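PDB 6EBU: LpxE from Aquifex aeolicus, which probably removes the 1-phosphate group of lipid A in the bacterial cell membrane, as a PAP2-superfamily phosphatase. Local coordinates for residues Glu17-Ile22 / His149-Val154. The protein carries 1 engineered substitution. Numbering follows the deposited sequence.
With SO4 (sulfate ion), chain B.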
ATOM      1  N   GLU A  17      -6.057  -6.864 -17.265  1.00 50.33           N
ATOM      2  CA  GLU A  17      -5.922  -8.317 -17.218  1.00 55.06           C
ATOM      3  C   GLU A  17      -5.319  -8.768 -15.894  1.00 51.46           C
ATOM      4  O   GLU A  17      -5.741  -9.784 -15.328  1.00 52.64           O
ATOM      5  CB  GLU A  17      -5.077  -8.806 -18.394  1.00 53.12           C
ATOM      6  N   LEU A  18      -4.330  -8.028 -15.386  1.00 59.79           N
ATOM      7  CA  LEU A  18      -3.760  -8.351 -14.083  1.00 50.18           C
ATOM      8  C   LEU A  18      -4.798  -8.210 -12.979  1.00 54.55           C
ATOM      9  O   LEU A  18      -4.863  -9.044 -12.067  1.00 47.63           O
ATOM     10  CB  LEU A  18      -2.556  -7.456 -13.794  1.00 64.00           C
ATOM     11  CG  LEU A  18      -1.211  -7.803 -14.433  1.00 67.61           C
ATOM     12  CD1 LEU A  18      -0.074  -7.285 -13.565  1.00 58.65           C
ATOM     13  CD2 LEU A  18      -1.081  -9.300 -14.654  1.00 73.60           C
ATOM     14  N   PHE A  19      -5.620  -7.159 -13.038  1.00 44.45           N
ATOM     15  CA  PHE A  19      -6.647  -6.983 -12.019  1.00 41.36           C
ATOM     16  C   PHE A  19      -7.633  -8.144 -12.025  1.00 47.14           C
ATOM     17  O   PHE A  19      -8.025  -8.638 -10.961  1.00 47.90           O
ATOM     18  CB  PHE A  19      -7.389  -5.660 -12.223  1.00 39.78           C
ATOM     19  CG  PHE A  19      -8.573  -5.498 -11.312  1.00 39.84           C
ATOM     20  CD1 PHE A  19      -8.403  -5.064 -10.006  1.00 36.87           C
ATOM     21  CD2 PHE A  19      -9.850  -5.810 -11.749  1.00 42.56           C
ATOM     22  CE1 PHE A  19      -9.486  -4.930  -9.159  1.00 37.06           C
ATOM     23  CE2 PHE A  19     -10.940  -5.678 -10.905  1.00 42.65           C
ATOM     24  CZ  PHE A  19     -10.756  -5.238  -9.610  1.00 44.02           C
ATOM     25  N   ARG A  20      -8.052  -8.586 -13.213  1.00 42.92           N
ATOM     26  CA  ARG A  20      -9.035  -9.661 -13.297  1.00 49.67           C
ATOM     27  C   ARG A  20      -8.486 -10.961 -12.724  1.00 44.07           C
ATOM     28  O   ARG A  20      -9.204 -11.696 -12.037  1.00 50.64           O
ATOM     29  CB  ARG A  20      -9.477  -9.860 -14.747  1.00 48.25           C
ATOM     30  CG  ARG A  20     -10.289  -8.707 -15.316  1.00 43.70           C
ATOM     31  CD  ARG A  20     -11.581  -8.506 -14.547  1.00 48.55           C
ATOM     32  NE  ARG A  20     -12.408  -7.462 -15.143  1.00 51.79           N
ATOM     33  CZ  ARG A  20     -13.588  -7.077 -14.666  1.00 52.88           C
ATOM     34  NH1 ARG A  20     -14.085  -7.649 -13.578  1.00 52.77           N
ATOM     35  NH2 ARG A  20     -14.270  -6.119 -15.279  1.00 52.74           N
ATOM     36  N   LEU A  21      -7.212 -11.260 -12.992  1.00 38.63           N
ATOM     37  CA  LEU A  21      -6.621 -12.496 -12.491  1.00 47.77           C
ATOM     38  C   LEU A  21      -6.615 -12.529 -10.967  1.00 53.44           C
ATOM     39  O   LEU A  21      -6.852 -13.581 -10.360  1.00 54.42           O
ATOM     40  CB  LEU A  21      -5.202 -12.658 -13.038  1.00 44.93           C
ATOM     41  N   ILE A  22      -6.354 -11.386 -10.331  1.00 48.60           N
ATOM     42  CA  ILE A  22      -6.318 -11.337  -8.874  1.00 42.86           C
ATOM     43  C   ILE A  22      -7.723 -11.201  -8.301  1.00 45.04           C
ATOM     44  O   ILE A  22      -8.081 -11.887  -7.336  1.00 42.83           O
ATOM     45  CB  ILE A  22      -5.406 -10.187  -8.409  1.00 43.07           C
ATOM     46  CG1 ILE A  22      -3.952 -10.477  -8.787  1.00 39.21           C
ATOM     47  CG2 ILE A  22      -5.552  -9.962  -6.910  1.00 33.13           C
ATOM     48  CD1 ILE A  22      -3.016  -9.321  -8.535  1.00 47.69           C
ATOM     49  N   HIS A 149      -8.355  -1.185  -5.963  1.00 38.88           N
ATOM     50  CA  HIS A 149      -7.188  -0.641  -6.639  1.00 33.77           C
ATOM     51  C   HIS A 149      -6.852  -1.499  -7.850  1.00 40.66           C
ATOM     52  O   HIS A 149      -7.219  -2.675  -7.930  1.00 40.38           O
ATOM     53  CB  HIS A 149      -5.971  -0.558  -5.704  1.00 34.90           C
ATOM     54  CG  HIS A 149      -5.964   0.652  -4.821  1.00 48.92           C
ATOM     55  ND1 HIS A 149      -5.850   1.935  -5.313  1.00 49.44           N
ATOM     56  CD2 HIS A 149      -6.050   0.773  -3.475  1.00 43.98           C
ATOM     57  CE1 HIS A 149      -5.870   2.793  -4.310  1.00 40.94           C
ATOM     58  NE2 HIS A 149      -5.993   2.115  -3.184  1.00 44.99           N
ATOM     59  N   PHE A 150      -6.155  -0.879  -8.802  1.00 37.87           N
ATOM     60  CA  PHE A 150      -5.559  -1.525  -9.958  1.00 39.60           C
ATOM     61  C   PHE A 150      -4.108  -1.874  -9.670  1.00 43.08           C
ATOM     62  O   PHE A 150      -3.475  -1.270  -8.800  1.00 39.42           O
ATOM     63  CB  PHE A 150      -5.628  -0.603 -11.175  1.00 38.65           C
ATOM     64  CG  PHE A 150      -7.022  -0.305 -11.642  1.00 44.17           C
ATOM     65  CD1 PHE A 150      -7.721  -1.219 -12.411  1.00 43.48           C
ATOM     66  CD2 PHE A 150      -7.624   0.903 -11.332  1.00 46.09           C
ATOM     67  CE1 PHE A 150      -9.003  -0.938 -12.854  1.00 48.10           C
ATOM     68  CE2 PHE A 150      -8.904   1.189 -11.772  1.00 40.78           C
ATOM     69  CZ  PHE A 150      -9.591   0.267 -12.534  1.00 39.18           C
ATOM     70  N   PRO A 151      -3.553  -2.855 -10.386  1.00 42.17           N
ATOM     71  CA  PRO A 151      -2.120  -3.158 -10.229  1.00 39.82           C
ATOM     72  C   PRO A 151      -1.209  -1.962 -10.449  1.00 40.41           C
ATOM     73  O   PRO A 151      -0.133  -1.898  -9.841  1.00 43.43           O
ATOM     74  CB  PRO A 151      -1.886  -4.248 -11.282  1.00 41.58           C
ATOM     75  CG  PRO A 151      -3.202  -4.942 -11.373  1.00 36.03           C
ATOM     76  CD  PRO A 151      -4.246  -3.872 -11.197  1.00 44.66           C
ATOM     77  N   LEU A 152      -1.599  -1.017 -11.305  1.00 45.95           N
ATOM     78  CA  LEU A 152      -0.798   0.190 -11.485  1.00 45.78           C
ATOM     79  C   LEU A 152      -0.715   0.993 -10.191  1.00 40.58           C
ATOM     80  O   LEU A 152       0.343   1.541  -9.858  1.00 38.60           O
ATOM     81  CB  LEU A 152      -1.384   1.046 -12.608  1.00 50.22           C
ATOM     82  CG  LEU A 152      -0.816   2.461 -12.751  1.00 51.53           C
ATOM     83  CD1 LEU A 152       0.655   2.411 -13.139  1.00 41.20           C
ATOM     84  CD2 LEU A 152      -1.617   3.274 -13.756  1.00 42.97           C
ATOM     85  N   ASP A 153      -1.821   1.065  -9.446  1.00 42.67           N
ATOM     86  CA  ASP A 153      -1.843   1.847  -8.213  1.00 43.82           C
ATOM     87  C   ASP A 153      -0.937   1.239  -7.151  1.00 43.40           C
ATOM     88  O   ASP A 153      -0.242   1.966  -6.431  1.00 36.98           O
ATOM     89  CB  ASP A 153      -3.270   1.956  -7.681  1.00 46.09           C
ATOM     90  CG  ASP A 153      -4.266   2.337  -8.752  1.00 42.52           C
ATOM     91  OD1 ASP A 153      -3.896   3.105  -9.665  1.00 47.05           O
ATOM     92  OD2 ASP A 153      -5.424   1.871  -8.677  1.00 36.94           O
ATOM     93  N   VAL A 154      -0.936  -0.090  -7.028  1.00 44.72           N
ATOM     94  CA  VAL A 154      -0.138  -0.709  -5.976  1.00 41.39           C
ATOM     95  C   VAL A 154       1.330  -0.791  -6.379  1.00 37.65           C
ATOM     96  O   VAL A 154       2.214  -0.764  -5.517  1.00 46.38           O
ATOM     97  CB  VAL A 154      -0.707  -2.090  -5.604  1.00 43.22           C
ATOM     98  CG1 VAL A 154      -2.213  -2.002  -5.393  1.00 41.24           C
ATOM     99  CG2 VAL A 154      -0.369  -3.123  -6.663  1.00 51.73           C
TER
HETATM  100  S   SO4 B 201      -5.936   3.949  -0.496  1.00 53.74           S
HETATM  101  O1  SO4 B 201      -5.549   2.539  -0.497  1.00 53.58           O
HETATM  102  O2  SO4 B 201      -7.390   4.057  -0.535  1.00 53.46           O
HETATM  103  O3  SO4 B 201      -5.364   4.596  -1.672  1.00 52.52           O
HETATM  104  O4  SO4 B 201      -5.432   4.594   0.713  1.00 51.47           O
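Phe19 and Leu18 of helix 13-24 pack against the His149-Phe150-Pro151 turn that starts helix 151-170, within the third PAP2 signature, where Arg143, His149 and Asp153 match the family's R-x5-H-x3-D pattern. Pro151 is the central apolar piece. Its ring sits against the Leu18-Phe19 step of helix 13-24: CG reaches CB of Leu18 at 3.5 Å, while CD meets CB of Phe19 at 3.8 Å and lies at the edge of the Phe19 ring. The Leu18 contact is thus made chiefly at CB, the root of the side chain.

A chi1 of 173° swings the Phe19 ring away from the backbone N and past the proline toward the preceding loop, and its CD1 comes 3.4 Å from O of His149. The Phe19 and Phe150 rings have centroids 5.8 Å apart and planes at 54°, so they meet obliquely. The Phe150 approach is peripheral, CB of Phe19 being 4.5 Å from its CD1.

Asp153, in the first turn of helix 151-170, holds the loop backbone: N of Phe150, the N-cap residue, donates to OD2 of Asp153 over 2.8 Å and nearly straight (167°), arriving from above the carboxylate plane. The same OD2 takes a weak bond from ND1 of His149, which should help fix that ring's rotation. The NE2 of the same imidazole donates to O1 of the sulfate at 2.8 Å; this ion, probably from the crystallisation liquor, is also held by Lys79, Arg86, Gly108 and Arg143, consistent with a phosphate-binding pocket.

Since the His149 side chain leaves the backbone away from 17-22, helix 13-24 backs the turn on the side away from the sulfate. Phe19 and Phe150 both touch Pro87 of helix 87-90, and Phe19 also packs on Ile144 of helix 126-145.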